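Local coordinates for ferredoxin (Mycobacterium smegmatis, PDB 2V2K), which transfers electrons in metabolic reactions as a 7-iron ferredoxin that binds one [3Fe-4S] and one [4Fe-4S] cluster, at residues Cys24-Pro36 / Gln89-Gln103. Sequence-based numbering, arbitrary orientation.
Sequences CIYEGARMLYIHP and QTDNDPQAIKDLPPQ. With F3S (Fe3-s4 cluster), chain C.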
loop_
_atom_site.group_PDB
_atom_site.type_symbol
_atom_site.label_atom_id
_atom_site.label_comp_id
_atom_site.label_asym_id
_atom_site.label_seq_id
_atom_site.Cartn_x
_atom_site.Cartn_y
_atom_site.Cartn_z
ATOM N N CYS A 24 0.482 -7.912 5.848
ATOM C CA CYS A 24 -0.098 -6.561 6.145
ATOM C C CYS A 24 -0.255 -5.624 4.936
ATOM O O CYS A 24 -0.456 -4.410 5.115
ATOM C CB CYS A 24 0.703 -5.846 7.227
ATOM S SG CYS A 24 2.307 -5.275 6.687
ATOM N N ILE A 25 -0.210 -6.184 3.715
ATOM C CA ILE A 25 -0.324 -5.424 2.483
ATOM C C ILE A 25 -1.686 -5.757 1.869
ATOM O O ILE A 25 -1.922 -6.879 1.453
ATOM C CB ILE A 25 0.835 -5.683 1.474
ATOM C CG1 ILE A 25 2.201 -5.720 2.187
ATOM C CG2 ILE A 25 0.782 -4.570 0.356
ATOM C CD1 ILE A 25 3.447 -5.737 1.284
ATOM N N TYR A 26 -2.566 -4.755 1.869
ATOM C CA TYR A 26 -3.986 -4.917 1.554
ATOM C C TYR A 26 -4.344 -4.271 0.218
ATOM O O TYR A 26 -3.796 -3.220 -0.125
ATOM C CB TYR A 26 -4.863 -4.300 2.635
ATOM C CG TYR A 26 -4.787 -4.921 4.029
ATOM C CD1 TYR A 26 -5.868 -5.620 4.570
ATOM C CD2 TYR A 26 -3.638 -4.792 4.835
ATOM C CE1 TYR A 26 -5.816 -6.174 5.882
ATOM C CE2 TYR A 26 -3.593 -5.335 6.145
ATOM C CZ TYR A 26 -4.680 -6.022 6.651
ATOM O OH TYR A 26 -4.623 -6.571 7.925
ATOM N N GLU A 27 -5.301 -4.874 -0.487
ATOM C CA GLU A 27 -5.643 -4.433 -1.843
ATOM C C GLU A 27 -6.878 -3.525 -1.915
ATOM O O GLU A 27 -7.949 -3.896 -1.438
ATOM C CB GLU A 27 -5.880 -5.638 -2.748
ATOM C CG GLU A 27 -5.974 -5.266 -4.221
ATOM C CD GLU A 27 -6.157 -6.448 -5.133
ATOM O OE1 GLU A 27 -6.096 -7.602 -4.644
ATOM O OE2 GLU A 27 -6.387 -6.234 -6.351
ATOM N N GLY A 28 -6.711 -2.365 -2.541
ATOM C CA GLY A 28 -7.823 -1.467 -2.890
ATOM C C GLY A 28 -8.139 -1.588 -4.383
ATOM O O GLY A 28 -7.536 -2.387 -5.095
ATOM N N ALA A 29 -9.089 -0.785 -4.849
ATOM C CA ALA A 29 -9.411 -0.688 -6.265
ATOM C C ALA A 29 -8.263 -0.142 -7.114
ATOM O O ALA A 29 -8.070 -0.595 -8.246
ATOM C CB ALA A 29 -10.651 0.189 -6.449
ATOM N N ARG A 30 -7.522 0.845 -6.590
ATOM C CA ARG A 30 -6.486 1.557 -7.344
ATOM C C ARG A 30 -5.043 1.116 -7.087
ATOM O O ARG A 30 -4.187 1.267 -7.961
ATOM C CB ARG A 30 -6.550 3.070 -7.052
ATOM C CG ARG A 30 -7.860 3.736 -7.366
ATOM C CD ARG A 30 -8.264 3.626 -8.829
ATOM N NE ARG A 30 -7.355 4.283 -9.781
ATOM C CZ ARG A 30 -7.320 5.591 -10.051
ATOM N NH1 ARG A 30 -8.120 6.446 -9.418
ATOM N NH2 ARG A 30 -6.470 6.061 -10.961
ATOM N N MET A 31 -4.768 0.638 -5.880
ATOM C CA MET A 31 -3.396 0.253 -5.478
ATOM C C MET A 31 -3.458 -0.678 -4.260
ATOM O O MET A 31 -4.546 -0.983 -3.767
ATOM C CB MET A 31 -2.511 1.495 -5.181
ATOM C CG MET A 31 -3.022 2.388 -4.069
ATOM S SD MET A 31 -2.078 3.919 -3.847
ATOM C CE MET A 31 -0.547 3.348 -3.127
ATOM N N LEU A 32 -2.288 -1.168 -3.838
ATOM C CA LEU A 32 -2.127 -1.836 -2.545
ATOM C C LEU A 32 -1.616 -0.834 -1.492
ATOM O O LEU A 32 -1.069 0.203 -1.832
ATOM C CB LEU A 32 -1.197 -3.045 -2.638
ATOM C CG LEU A 32 -1.952 -4.310 -3.022
ATOM C CD1 LEU A 32 -2.461 -4.155 -4.466
ATOM C CD2 LEU A 32 -1.097 -5.560 -2.855
ATOM N N TYR A 33 -1.850 -1.172 -0.223
ATOM C CA TYR A 33 -1.595 -0.309 0.943
ATOM C C TYR A 33 -0.977 -1.125 2.078
ATOM O O TYR A 33 -1.462 -2.231 2.393
ATOM C CB TYR A 33 -2.902 0.327 1.432
ATOM C CG TYR A 33 -3.697 1.122 0.392
ATOM C CD1 TYR A 33 -4.588 0.494 -0.496
ATOM C CD2 TYR A 33 -3.562 2.495 0.307
ATOM C CE1 TYR A 33 -5.320 1.241 -1.440
ATOM C CE2 TYR A 33 -4.282 3.247 -0.630
ATOM C CZ TYR A 33 -5.163 2.609 -1.488
ATOM O OH TYR A 33 -5.851 3.383 -2.403
ATOM N N ILE A 34 0.101 -0.622 2.661
ATOM C CA ILE A 34 0.771 -1.270 3.822
ATOM C C ILE A 34 0.145 -0.740 5.102
ATOM O O ILE A 34 0.100 0.493 5.317
ATOM C CB ILE A 34 2.296 -1.029 3.829
ATOM C CG1 ILE A 34 2.928 -1.775 2.640
ATOM C CG2 ILE A 34 2.906 -1.399 5.201
ATOM C CD1 ILE A 34 4.413 -1.511 2.383
ATOM N N HIS A 35 -0.332 -1.643 5.959
ATOM C CA HIS A 35 -0.931 -1.218 7.231
ATOM C C HIS A 35 0.155 -0.775 8.192
ATOM O O HIS A 35 0.961 -1.611 8.609
ATOM C CB HIS A 35 -1.729 -2.363 7.863
ATOM C CG HIS A 35 -2.705 -1.908 8.886
ATOM N ND1 HIS A 35 -2.388 -0.970 9.840
ATOM C CD2 HIS A 35 -3.999 -2.243 9.101
ATOM C CE1 HIS A 35 -3.450 -0.733 10.589
ATOM N NE2 HIS A 35 -4.445 -1.476 10.150
ATOM N N PRO A 36 0.184 0.525 8.542
ATOM C CA PRO A 36 1.275 1.077 9.358
ATOM C C PRO A 36 1.337 0.600 10.818
ATOM O O PRO A 36 2.374 0.772 11.473
ATOM C CB PRO A 36 1.005 2.589 9.339
ATOM C CG PRO A 36 -0.393 2.720 9.098
ATOM C CD PRO A 36 -0.812 1.571 8.228
ATOM N N GLN A 89 -9.814 -7.943 -1.703
ATOM C CA GLN A 89 -9.895 -6.595 -2.246
ATOM C C GLN A 89 -11.097 -5.882 -1.660
ATOM O O GLN A 89 -12.180 -6.465 -1.604
ATOM C CB GLN A 89 -10.023 -6.604 -3.782
ATOM C CG GLN A 89 -9.660 -5.268 -4.441
ATOM C CD GLN A 89 -10.829 -4.453 -4.972
ATOM O OE1 GLN A 89 -11.814 -4.191 -4.271
ATOM N NE2 GLN A 89 -10.711 -4.020 -6.237
ATOM N N THR A 90 -10.917 -4.631 -1.241
ATOM C CA THR A 90 -12.020 -3.821 -0.723
ATOM C C THR A 90 -11.932 -2.386 -1.260
ATOM O O THR A 90 -10.848 -1.880 -1.527
ATOM C CB THR A 90 -12.088 -3.787 0.829
ATOM O OG1 THR A 90 -10.893 -3.215 1.357
ATOM C CG2 THR A 90 -12.279 -5.174 1.420
ATOM N N ASP A 91 -13.092 -1.741 -1.413
ATOM C CA ASP A 91 -13.158 -0.401 -1.998
ATOM C C ASP A 91 -12.983 0.655 -0.909
ATOM O O ASP A 91 -13.869 1.480 -0.671
ATOM C CB ASP A 91 -14.466 -0.214 -2.799
ATOM N N ASN A 92 -11.820 0.620 -0.257
ATOM C CA ASN A 92 -11.516 1.525 0.841
ATOM C C ASN A 92 -10.503 2.614 0.479
ATOM O O ASN A 92 -10.059 3.358 1.342
ATOM C CB ASN A 92 -11.052 0.705 2.062
ATOM C CG ASN A 92 -12.216 0.137 2.853
ATOM O OD1 ASN A 92 -12.978 0.889 3.455
ATOM N ND2 ASN A 92 -12.366 -1.184 2.852
ATOM N N ASP A 93 -10.163 2.742 -0.807
ATOM C CA ASP A 93 -9.168 3.739 -1.229
ATOM C C ASP A 93 -9.556 5.133 -0.735
ATOM O O ASP A 93 -10.723 5.536 -0.864
ATOM C CB ASP A 93 -9.047 3.770 -2.765
ATOM C CG ASP A 93 -8.879 2.394 -3.380
ATOM O OD1 ASP A 93 -9.874 1.619 -3.373
ATOM O OD2 ASP A 93 -7.753 2.103 -3.866
ATOM N N PRO A 94 -8.603 5.878 -0.160
ATOM C CA PRO A 94 -8.909 7.253 0.246
ATOM C C PRO A 94 -9.266 8.182 -0.927
ATOM O O PRO A 94 -8.817 7.969 -2.043
ATOM C CB PRO A 94 -7.623 7.739 0.938
ATOM C CG PRO A 94 -6.580 6.731 0.675
ATOM C CD PRO A 94 -7.207 5.487 0.140
ATOM N N GLN A 95 -10.061 9.218 -0.648
ATOM C CA GLN A 95 -10.500 10.171 -1.684
ATOM C C GLN A 95 -9.373 10.618 -2.630
ATOM O O GLN A 95 -9.537 10.591 -3.858
ATOM C CB GLN A 95 -11.152 11.398 -1.052
ATOM C CG GLN A 95 -12.013 12.214 -2.020
ATOM C CD GLN A 95 -13.190 11.421 -2.593
ATOM O OE1 GLN A 95 -13.991 10.850 -1.845
ATOM N NE2 GLN A 95 -13.296 11.386 -3.930
ATOM N N ALA A 96 -8.243 11.009 -2.041
ATOM C CA ALA A 96 -7.068 11.493 -2.775
ATOM C C ALA A 96 -6.588 10.531 -3.861
ATOM O O ALA A 96 -6.121 10.969 -4.911
ATOM C CB ALA A 96 -5.915 11.788 -1.797
ATOM N N ILE A 97 -6.689 9.228 -3.609
ATOM C CA ILE A 97 -6.302 8.201 -4.588
ATOM C C ILE A 97 -7.479 7.881 -5.547
ATOM O O ILE A 97 -7.274 7.658 -6.749
ATOM C CB ILE A 97 -5.732 6.919 -3.881
ATOM C CG1 ILE A 97 -4.302 7.169 -3.401
ATOM C CG2 ILE A 97 -5.671 5.712 -4.828
ATOM C CD1 ILE A 97 -4.195 8.060 -2.259
ATOM N N LYS A 98 -8.705 7.864 -5.025
ATOM C CA LYS A 98 -9.889 7.649 -5.866
ATOM C C LYS A 98 -9.978 8.694 -6.973
ATOM O O LYS A 98 -10.404 8.388 -8.075
ATOM C CB LYS A 98 -11.173 7.716 -5.043
ATOM C CG LYS A 98 -11.497 6.435 -4.340
ATOM C CD LYS A 98 -12.932 6.436 -3.844
ATOM C CE LYS A 98 -13.126 7.347 -2.661
ATOM N NZ LYS A 98 -14.408 7.027 -1.988
ATOM N N ASP A 99 -9.585 9.925 -6.663
ATOM C CA ASP A 99 -9.686 11.030 -7.600
ATOM C C ASP A 99 -8.630 11.050 -8.697
ATOM O O ASP A 99 -8.813 11.742 -9.682
ATOM C CB ASP A 99 -9.622 12.357 -6.849
ATOM C CG ASP A 99 -10.868 12.627 -6.012
ATOM O OD1 ASP A 99 -11.940 12.000 -6.251
ATOM O OD2 ASP A 99 -10.766 13.486 -5.106
ATOM N N LEU A 100 -7.537 10.302 -8.556
ATOM C CA LEU A 100 -6.510 10.293 -9.603
ATOM C C LEU A 100 -7.066 9.823 -10.965
ATOM O O LEU A 100 -7.791 8.850 -11.020
ATOM C CB LEU A 100 -5.348 9.376 -9.202
ATOM C CG LEU A 100 -4.494 9.793 -8.013
ATOM C CD1 LEU A 100 -3.534 8.668 -7.689
ATOM C CD2 LEU A 100 -3.738 11.073 -8.289
ATOM N N PRO A 101 -6.704 10.498 -12.087
ATOM C CA PRO A 101 -7.166 9.945 -13.382
ATOM C C PRO A 101 -6.613 8.536 -13.646
ATOM O O PRO A 101 -5.598 8.180 -13.053
ATOM C CB PRO A 101 -6.607 10.930 -14.421
ATOM C CG PRO A 101 -6.290 12.185 -13.641
ATOM C CD PRO A 101 -5.914 11.730 -12.260
ATOM N N PRO A 102 -7.280 7.745 -14.515
ATOM C CA PRO A 102 -6.746 6.438 -14.891
ATOM C C PRO A 102 -5.295 6.528 -15.356
ATOM O O PRO A 102 -4.940 7.456 -16.092
ATOM C CB PRO A 102 -7.622 6.011 -16.067
ATOM C CG PRO A 102 -8.891 6.773 -15.909
ATOM C CD PRO A 102 -8.548 8.047 -15.204
ATOM N N GLN A 103 -4.475 5.561 -14.951
ATOM C CA GLN A 103 -3.068 5.487 -15.377
ATOM C C GLN A 103 -2.781 4.139 -16.057
ATOM O O GLN A 103 -3.540 3.173 -15.923
ATOM C CB GLN A 103 -2.135 5.731 -14.174
ATOM C CG GLN A 103 -2.681 6.798 -13.212
ATOM C CD GLN A 103 -1.652 7.385 -12.257
ATOM O OE1 GLN A 103 -0.488 6.982 -12.243
ATOM N NE2 GLN A 103 -2.087 8.355 -11.446
HETATM FE FE1 F3S C . 6.329 -4.239 6.380
HETATM FE FE3 F3S C . 7.166 -5.006 3.883
HETATM FE FE4 F3S C . 5.795 -6.704 5.472
HETATM S S1 F3S C . 8.352 -3.825 5.429
HETATM S S2 F3S C . 6.453 -6.179 7.609
HETATM S S3 F3S C . 4.994 -4.686 4.593
HETATM S S4 F3S C . 7.605 -7.257 4.129
HETATM O O HOH W 1 -8.551 -4.773 1.250
#
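The carboxylate of Asp-93 plugs the turn of the 25-34 beta hairpin and is held there by three hydrogen bonds. Ala-29 N donates to Asp-93 OD1 at 2.9 Å, on the syn lone pair. OD2 takes two donors from opposite faces of the carboxylate plane. Arg-30 N comes from above that plane to Asp-93 OD2 at 3.0 Å, nearly straight (164°). Tyr-33 OH donates to Asp-93 OD2 at 2.7 Å, on the anti side but tilted out of the carboxylate plane, with OD2 at the edge of the ring. The Asp-93 carboxylate is buried, and these donors probably favour its charged form. Ile-97 closes this tight part: its CG2 lies 3.6 Å from CB of Arg-30 and also meets the Tyr-33 hydroxyl, while CG1 faces SD of Met-31.

Beyond it, the Arg-30 chain curls (chi2 -60°, chi3 -63°) and carries its guanidinium to the backbone beyond Ile-97. NH1 and NH2 then grip one atom, Leu-100 O, with Arg-30 NH1 at 2.9 Å and the oxygen in the guanidinium plane. NE forms a salt bridge with Asp-10.

The Gln-89 end is looser and more exposed. Thr-90 N bonds Glu-27 O at 3.1 Å, and a water links that oxygen to Thr-90 OG1. The bent Gln-89 chain lies against Glu-27, CG to CG at 3.7 Å, and on over the backbone of Gly-28 and Ala-29; the Glu-27 carboxylate instead pairs with Lys-12 and Lys-14.

The C-terminal extension thus wraps the turn of the hairpin, whose other end reaches a cluster through Cys-24, Ile-25 and Ile-34. Helix 67-73 packs against Met-31, Ile-97 and Leu-100, and strand 2-4 against Met-31 and Leu-32.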